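Long-range contacts in lantibiotic dehydratase (Microbispora corallina, PDB 5EHK), which probably dehydrates serine and threonine residues of the NAI-107 precursor peptide, using glutamate delivered by glutamyl-tRNA to activate their hydroxyl groups: residues 197-201 against 594-599; 202-206 against 430-434; 228-232 against 277-281. One frame throughout, in Å; residues are numbered along the deposited sequence.

Contact 1. Residues 197-201 against 594-599; sequences QAHQT and SVGLPD
Three flat groups of 197-201, the carboxamides of Gln197 and Gln200 and the ring of His199, meet the end of strand 591-595 and the turn after it. Over one face of the Gln200 amide stands the carbonyl oxygen of Ser594, almost directly above the amide carbon, with Gln200 CD and Ser594 O 3.4 Å apart. Leu597 O lies at the edge, near the amide plane, taking a bond from Gln200 NE2 (3.0 Å); Gly596 N gives to Gln200 OE1 (2.9 Å) from 33° off the carbonyl plane. A bend at chi2 (95°) turns the group across the turn, so that its two ends reach both backbone partners. The amide of Gln197 is engaged in a similar way by Asp599. Gln197 OE1 accepts from Asp599 N (2.9 Å) and Gln197 NE2 donates to Asp599 OD1 (3.2 Å). That oxygen lies in the amide plane but is itself met from above the carboxylate, the two planes being 77° apart. A water links Gln200 NE2 to Asp599 OD1, giving the amide nitrogen a second acceptor. In the His199 ring, ND1 receives Thr201 N in the ring plane, and Gly596 CA makes an off-centre CH-pi contact, 4.1 Å from the ring centroid. Thr201 CG2 and Val595 CG1 add a small apolar patch beside helix 647-656. The contact thus joins the small sheet containing strand 195-198 to the larger sheet containing 591-595. Its chemistry fixes the rotation of both glutamine amides, since each donates at one end and accepts at the other. Glu605 lies near Asp599 OD1, so the donors gathered there probably help to offset the repulsion between two carboxylates.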
loop_
_atom_site.group_PDB
_atom_site.type_symbol
_atom_site.label_atom_id
_atom_site.label_comp_id
_atom_site.label_asym_id
_atom_site.label_seq_id
_atom_site.Cartn_x
_atom_site.Cartn_y
_atom_site.Cartn_z
ATOM N N GLN A 197 -35.762 -22.261 -15.215
ATOM C CA GLN A 197 -34.937 -21.349 -16.006
ATOM C C GLN A 197 -33.471 -21.504 -15.685
ATOM O O GLN A 197 -33.112 -21.992 -14.605
ATOM C CB GLN A 197 -35.335 -19.897 -15.805
ATOM C CG GLN A 197 -34.791 -19.254 -14.548
ATOM C CD GLN A 197 -35.422 -17.896 -14.296
ATOM O OE1 GLN A 197 -36.390 -17.774 -13.552
ATOM N NE2 GLN A 197 -34.879 -16.869 -14.920
ATOM N N ALA A 198 -32.615 -21.101 -16.626
ATOM C CA ALA A 198 -31.175 -21.183 -16.395
ATOM C C ALA A 198 -30.756 -20.187 -15.329
ATOM O O ALA A 198 -31.195 -19.040 -15.328
ATOM C CB ALA A 198 -30.407 -20.946 -17.663
ATOM N N HIS A 199 -29.939 -20.649 -14.395
ATOM C CA HIS A 199 -29.340 -19.792 -13.383
ATOM C C HIS A 199 -28.667 -18.638 -14.122
ATOM O O HIS A 199 -28.007 -18.848 -15.136
ATOM C CB HIS A 199 -28.299 -20.590 -12.601
ATOM C CG HIS A 199 -27.820 -19.909 -11.354
ATOM N ND1 HIS A 199 -27.103 -18.731 -11.370
ATOM C CD2 HIS A 199 -27.914 -20.273 -10.056
ATOM C CE1 HIS A 199 -26.806 -18.382 -10.132
ATOM N NE2 HIS A 199 -27.281 -19.304 -9.316
ATOM N N GLN A 200 -28.850 -17.416 -13.648
ATOM C CA GLN A 200 -28.445 -16.272 -14.451
ATOM C C GLN A 200 -26.920 -16.046 -14.463
ATOM O O GLN A 200 -26.393 -15.309 -15.290
ATOM C CB GLN A 200 -29.227 -15.019 -14.038
ATOM C CG GLN A 200 -30.738 -15.125 -14.246
ATOM C CD GLN A 200 -31.509 -15.579 -12.983
ATOM O OE1 GLN A 200 -30.922 -16.006 -11.983
ATOM N NE2 GLN A 200 -32.832 -15.465 -13.032
ATOM N N THR A 201 -26.189 -16.729 -13.597
ATOM C CA THR A 201 -24.763 -16.453 -13.530
ATOM C C THR A 201 -23.877 -17.597 -14.003
ATOM O O THR A 201 -22.675 -17.616 -13.701
ATOM C CB THR A 201 -24.320 -16.045 -12.133
ATOM O OG1 THR A 201 -24.475 -17.163 -11.271
ATOM C CG2 THR A 201 -25.154 -14.899 -11.622
ATOM N N SER A 594 -33.284 -10.436 -11.494
ATOM C CA SER A 594 -33.151 -11.590 -10.625
ATOM C C SER A 594 -31.761 -12.133 -10.814
ATOM O O SER A 594 -31.331 -12.336 -11.955
ATOM C CB SER A 594 -34.168 -12.656 -11.003
ATOM O OG SER A 594 -35.459 -12.100 -11.140
ATOM N N VAL A 595 -31.059 -12.353 -9.707
ATOM C CA VAL A 595 -29.749 -12.994 -9.726
ATOM C C VAL A 595 -29.718 -14.194 -8.799
ATOM O O VAL A 595 -29.690 -14.039 -7.581
ATOM C CB VAL A 595 -28.666 -12.040 -9.273
ATOM C CG1 VAL A 595 -27.323 -12.684 -9.452
ATOM C CG2 VAL A 595 -28.765 -10.749 -10.039
ATOM N N GLY A 596 -29.762 -15.395 -9.361
ATOM C CA GLY A 596 -29.734 -16.596 -8.540
ATOM C C GLY A 596 -31.088 -16.967 -7.958
ATOM O O GLY A 596 -31.153 -17.783 -7.041
ATOM N N LEU A 597 -32.153 -16.351 -8.484
ATOM C CA LEU A 597 -33.541 -16.566 -8.076
ATOM C C LEU A 597 -34.401 -16.588 -9.332
ATOM O O LEU A 597 -33.993 -16.035 -10.339
ATOM C CB LEU A 597 -34.037 -15.424 -7.192
ATOM C CG LEU A 597 -33.374 -15.199 -5.852
ATOM C CD1 LEU A 597 -33.794 -13.852 -5.339
ATOM C CD2 LEU A 597 -33.792 -16.297 -4.912
ATOM N N PRO A 598 -35.592 -17.219 -9.284
ATOM C CA PRO A 598 -36.472 -17.246 -10.462
ATOM C C PRO A 598 -37.045 -15.882 -10.731
ATOM O O PRO A 598 -36.976 -15.042 -9.845
ATOM C CB PRO A 598 -37.609 -18.162 -10.025
ATOM C CG PRO A 598 -37.642 -18.001 -8.542
ATOM C CD PRO A 598 -36.218 -17.885 -8.127
ATOM N N ASP A 599 -37.611 -15.653 -11.906
ATOM C CA ASP A 599 -38.236 -14.367 -12.146
ATOM C C ASP A 599 -39.401 -14.248 -11.176
ATOM O O ASP A 599 -39.908 -15.251 -10.686
ATOM C CB ASP A 599 -38.758 -14.262 -13.581
ATOM C CG ASP A 599 -37.656 -14.172 -14.596
ATOM O OD1 ASP A 599 -36.481 -14.247 -14.180
ATOM O OD2 ASP A 599 -37.969 -14.064 -15.812
HETATM O O HOH W 1 -33.820 -13.642 -14.750
#

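Contact 2. Residues 202-206 against 430-434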
loop_
_atom_site.group_PDB
_atom_site.type_symbol
_atom_site.label_atom_id
_atom_site.label_comp_id
_atom_site.label_asym_id
_atom_site.label_seq_id
_atom_site.Cartn_x
_atom_site.Cartn_y
_atom_site.Cartn_z
ATOM N N LEU A 202 -24.457 -18.553 -14.724
ATOM C CA LEU A 202 -23.659 -19.606 -15.341
ATOM C C LEU A 202 -22.652 -18.985 -16.278
ATOM O O LEU A 202 -22.965 -18.071 -17.025
ATOM C CB LEU A 202 -24.550 -20.567 -16.136
ATOM C CG LEU A 202 -25.508 -21.365 -15.263
ATOM C CD1 LEU A 202 -26.397 -22.288 -16.083
ATOM C CD2 LEU A 202 -24.709 -22.133 -14.213
ATOM N N THR A 203 -21.439 -19.496 -16.257
ATOM C CA THR A 203 -20.432 -19.022 -17.189
ATOM C C THR A 203 -19.828 -20.252 -17.862
ATOM O O THR A 203 -19.596 -21.284 -17.202
ATOM C CB THR A 203 -19.362 -18.100 -16.515
ATOM O OG1 THR A 203 -18.041 -18.562 -16.836
ATOM C CG2 THR A 203 -19.546 -18.028 -14.978
ATOM N N VAL A 204 -19.648 -20.146 -19.180
ATOM C CA VAL A 204 -19.111 -21.211 -20.033
ATOM C C VAL A 204 -17.587 -21.238 -20.106
ATOM O O VAL A 204 -16.970 -20.288 -20.571
ATOM C CB VAL A 204 -19.610 -21.027 -21.465
ATOM C CG1 VAL A 204 -18.963 -22.034 -22.396
ATOM C CG2 VAL A 204 -21.100 -21.142 -21.504
ATOM N N ARG A 205 -16.969 -22.331 -19.683
ATOM C CA ARG A 205 -15.516 -22.439 -19.795
ATOM C C ARG A 205 -15.126 -23.692 -20.558
ATOM O O ARG A 205 -15.226 -24.804 -20.038
ATOM C CB ARG A 205 -14.860 -22.437 -18.425
ATOM C CG ARG A 205 -14.873 -21.084 -17.785
ATOM C CD ARG A 205 -14.259 -21.091 -16.401
ATOM N NE ARG A 205 -14.043 -19.718 -15.999
ATOM C CZ ARG A 205 -14.759 -19.102 -15.063
ATOM N NH1 ARG A 205 -15.709 -19.757 -14.405
ATOM N NH2 ARG A 205 -14.505 -17.831 -14.762
ATOM N N GLY A 206 -14.697 -23.499 -21.801
ATOM C CA GLY A 206 -14.292 -24.601 -22.653
ATOM C C GLY A 206 -15.494 -25.455 -22.985
ATOM O O GLY A 206 -16.451 -24.968 -23.576
ATOM N N ASP A 430 -15.764 -11.896 -15.132
ATOM C CA ASP A 430 -15.002 -13.122 -15.332
ATOM C C ASP A 430 -13.482 -12.934 -15.197
ATOM O O ASP A 430 -12.899 -12.051 -15.818
ATOM C CB ASP A 430 -15.323 -13.700 -16.702
ATOM C CG ASP A 430 -14.698 -15.044 -16.913
ATOM O OD1 ASP A 430 -15.210 -16.018 -16.325
ATOM O OD2 ASP A 430 -13.703 -15.136 -17.658
ATOM N N ASP A 431 -12.861 -13.771 -14.372
ATOM C CA ASP A 431 -11.416 -13.759 -14.142
ATOM C C ASP A 431 -10.609 -13.904 -15.421
ATOM O O ASP A 431 -9.579 -13.264 -15.587
ATOM C CB ASP A 431 -11.048 -14.906 -13.225
ATOM C CG ASP A 431 -11.269 -14.577 -11.782
ATOM O OD1 ASP A 431 -10.827 -13.484 -11.351
ATOM O OD2 ASP A 431 -11.884 -15.407 -11.079
ATOM N N THR A 432 -11.084 -14.754 -16.319
ATOM C CA THR A 432 -10.355 -15.073 -17.522
ATOM C C THR A 432 -10.590 -14.094 -18.657
ATOM O O THR A 432 -9.638 -13.688 -19.343
ATOM C CB THR A 432 -10.671 -16.479 -18.001
ATOM O OG1 THR A 432 -10.548 -17.403 -16.904
ATOM C CG2 THR A 432 -9.729 -16.854 -19.088
ATOM N N ARG A 433 -11.851 -13.753 -18.901
ATOM C CA ARG A 433 -12.193 -12.919 -20.048
ATOM C C ARG A 433 -12.214 -11.435 -19.738
ATOM O O ARG A 433 -12.102 -10.593 -20.647
ATOM C CB ARG A 433 -13.525 -13.337 -20.641
ATOM C CG ARG A 433 -13.651 -14.810 -20.875
ATOM C CD ARG A 433 -15.000 -15.124 -21.443
ATOM N NE ARG A 433 -14.937 -15.647 -22.791
ATOM C CZ ARG A 433 -15.356 -16.874 -23.112
ATOM N NH1 ARG A 433 -15.849 -17.701 -22.170
ATOM N NH2 ARG A 433 -15.271 -17.274 -24.381
ATOM N N GLY A 434 -12.370 -11.109 -18.457
ATOM C CA GLY A 434 -12.484 -9.724 -18.048
ATOM C C GLY A 434 -11.483 -9.238 -17.020
ATOM O O GLY A 434 -10.317 -9.652 -16.996
#
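Arg205 reaches from an outer strand of the three-stranded antiparallel sheet 203-205, 208-212 and 228-232 to Asp430, the first residue of an Asx motif in the loop after strand 423-424. From CB the chain runs extended through CG and CD, carrying the guanidinium group out to the loop; Val210 of the neighbouring strand packs against this side chain. Arg205 NE passes 4.3 Å from Thr432 OG1, which sits at the edge of the group near its plane. Arg205 CZ comes within 3.4 Å of Asp430 OD1, and NH2 completes the approach with a salt bridge, Arg205 NH2 to Asp430 OD1 measuring 2.5 Å. The two side chains arrive from opposite directions, and the guanidinium and carboxylate planes differ by 27°. Thr203 OG1 lies over one face of the guanidinium, 3.6 Å above the plane and displaced from the middle of the group, while NH1 has a long, weak ion pair with Asp212.

Asp430 divides its two oxygens between tasks. With CG anti to the backbone N (chi1 -173°) the carboxylate reaches toward the strand, and chi2 (75°) turns OD1 to the arginine and OD2 back to the loop, where it accepts a weak bond from Thr432 N and a better one from Arg433 N, 2.6 Å from Asp430 OD2. The nearby positive charge would probably help to keep the carboxylate ionised.

The second subunit closes over this site: its Arg829 forms a salt bridge with Asp431, and its Asn830 packs on Arg205. Farther along the loop, Arg433, bent at chi3, returns toward the strand and brings its NH1 to 3.2 Å from Val204 O, which lies near the guanidinium plane.

Contact 3. Residues 228-232 against 277-281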
loop_
_atom_site.group_PDB
_atom_site.type_symbol
_atom_site.label_atom_id
_atom_site.label_comp_id
_atom_site.label_asym_id
_atom_site.label_seq_id
_atom_site.Cartn_x
_atom_site.Cartn_y
_atom_site.Cartn_z
ATOM N N THR A 228 -18.302 -24.716 -5.454
ATOM C CA THR A 228 -18.335 -24.482 -6.897
ATOM C C THR A 228 -18.871 -25.708 -7.640
ATOM O O THR A 228 -18.653 -26.848 -7.222
ATOM C CB THR A 228 -16.952 -24.054 -7.450
ATOM O OG1 THR A 228 -16.935 -24.228 -8.869
ATOM C CG2 THR A 228 -15.847 -24.905 -6.862
ATOM N N VAL A 229 -19.616 -25.469 -8.716
ATOM C CA VAL A 229 -20.173 -26.554 -9.513
ATOM C C VAL A 229 -19.616 -26.542 -10.933
ATOM O O VAL A 229 -19.741 -25.540 -11.639
ATOM C CB VAL A 229 -21.703 -26.478 -9.556
ATOM C CG1 VAL A 229 -22.252 -27.248 -10.765
ATOM C CG2 VAL A 229 -22.283 -27.009 -8.255
ATOM N N SER A 230 -19.013 -27.653 -11.353
ATOM C CA SER A 230 -18.445 -27.766 -12.701
ATOM C C SER A 230 -19.043 -28.941 -13.439
ATOM O O SER A 230 -18.670 -30.082 -13.175
ATOM C CB SER A 230 -16.930 -27.959 -12.630
ATOM O OG SER A 230 -16.344 -27.928 -13.921
ATOM N N ALA A 231 -19.968 -28.672 -14.358
ATOM C CA ALA A 231 -20.602 -29.738 -15.133
ATOM C C ALA A 231 -20.061 -29.761 -16.563
ATOM O O ALA A 231 -19.713 -28.715 -17.100
ATOM C CB ALA A 231 -22.102 -29.540 -15.148
ATOM N N ARG A 232 -19.977 -30.937 -17.184
ATOM C CA ARG A 232 -19.616 -30.993 -18.599
ATOM C C ARG A 232 -20.775 -30.484 -19.463
ATOM O O ARG A 232 -21.932 -30.858 -19.260
ATOM C CB ARG A 232 -19.228 -32.405 -19.035
ATOM C CG ARG A 232 -18.849 -32.497 -20.519
ATOM C CD ARG A 232 -18.529 -33.917 -20.973
ATOM N NE ARG A 232 -17.493 -34.549 -20.147
ATOM C CZ ARG A 232 -16.180 -34.513 -20.398
ATOM N NH1 ARG A 232 -15.711 -33.870 -21.466
ATOM N NH2 ARG A 232 -15.332 -35.132 -19.578
ATOM N N ALA A 277 -30.932 -29.834 -9.297
ATOM C CA ALA A 277 -30.266 -30.203 -8.059
ATOM C C ALA A 277 -28.872 -29.585 -7.934
ATOM O O ALA A 277 -28.377 -29.387 -6.825
ATOM C CB ALA A 277 -30.180 -31.706 -7.936
ATOM N N GLN A 278 -28.217 -29.330 -9.065
ATOM C CA GLN A 278 -26.887 -28.741 -9.032
ATOM C C GLN A 278 -26.996 -27.240 -9.083
ATOM O O GLN A 278 -25.989 -26.528 -9.044
ATOM C CB GLN A 278 -26.055 -29.169 -10.236
ATOM C CG GLN A 278 -25.858 -30.652 -10.441
ATOM C CD GLN A 278 -25.024 -30.927 -11.690
ATOM O OE1 GLN A 278 -23.808 -30.726 -11.689
ATOM N NE2 GLN A 278 -25.685 -31.344 -12.774
ATOM N N GLU A 279 -28.230 -26.773 -9.171
ATOM C CA GLU A 279 -28.515 -25.358 -9.310
ATOM C C GLU A 279 -28.049 -24.788 -10.641
ATOM O O GLU A 279 -27.762 -23.608 -10.730
ATOM C CB GLU A 279 -27.946 -24.562 -8.138
ATOM C CG GLU A 279 -28.892 -24.521 -6.965
ATOM C CD GLU A 279 -28.366 -23.697 -5.828
ATOM O OE1 GLU A 279 -27.129 -23.615 -5.693
ATOM O OE2 GLU A 279 -29.188 -23.145 -5.067
ATOM N N LEU A 280 -27.946 -25.637 -11.662
ATOM C CA LEU A 280 -27.761 -25.164 -13.026
ATOM C C LEU A 280 -29.121 -24.666 -13.511
ATOM O O LEU A 280 -29.212 -23.855 -14.431
ATOM C CB LEU A 280 -27.278 -26.292 -13.939
ATOM C CG LEU A 280 -25.890 -26.891 -13.701
ATOM C CD1 LEU A 280 -25.402 -27.601 -14.938
ATOM C CD2 LEU A 280 -24.919 -25.827 -13.293
ATOM N N LEU A 281 -30.184 -25.184 -12.902
ATOM C CA LEU A 281 -31.528 -24.676 -13.143
ATOM C C LEU A 281 -32.144 -24.191 -11.847
ATOM O O LEU A 281 -31.706 -24.572 -10.765
ATOM C CB LEU A 281 -32.431 -25.717 -13.789
ATOM C CG LEU A 281 -32.172 -26.038 -15.252
ATOM C CD1 LEU A 281 -32.894 -27.322 -15.633
ATOM C CD2 LEU A 281 -32.637 -24.882 -16.109
#
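This is apolar packing between an outer strand and the C-terminal end of a helix: Val229 and Ala231 of strand 228-232 face Gln278 and Leu280, which lie where helix 267-278 gives way to strand 281-283. Three helices beside a small antiparallel sheet here are consistent with the winged helix-turn-helix that serves as the RiPP recognition element in lantibiotic dehydratases. In NisB, an enzyme of the same family, the leader peptide binds between the third strand and the third helix of that element, so the neighbourhood is probably important for substrate binding.

Alternation along the strand turns Val229 and Ala231 to the helix, while Ser230 points away and bonds through OG to Arg208 and to Asp833 of the second subunit. Leu280 spreads its two methyls along this face, one to each partner. Leu280 CD2 touches Val229 CG1 at 3.9 Å, and Leu280 CD1 touches Ala231 CB at 3.8 Å. Leu202 and Ile209 also pack on Leu280. Glu279, with a positive phi of 67°, is the first residue to leave the helical path, and the change of direction probably helps bring Leu280 to the strand beside Gln278.

Gln278 runs extended beyond CG and crosses Val229 at about a right angle. Its amide oxygen comes to rest over the strand's methyl groups, with Gln278 OE1 3.9 Å from Val229 CG1 and 4.0 Å from Ala231 CB.

The three contacts follow one another through a single part of the N-terminal dehydratase region. Contacts 1 and 2 use adjoining pieces of chain, their centres about 17 Å apart, so 197-201 is bound to 594-599 and the strand that follows it to 430-434. Contacts 1 and 3, centres about 13 Å apart, meet directly: His199 N lies 3.3 Å from Leu280 O, a probable hydrogen bond. Contacts 2 and 3, centres about 15 Å apart, use the two outer strands of one three-stranded sheet, and Leu202 CD1 packs 3.6 Å from Leu280 O. Contacts 2 and 3 both reach the second subunit, whereas contact 1 touches no other chain; the putative leader-binding groove probably lies beside contact 3.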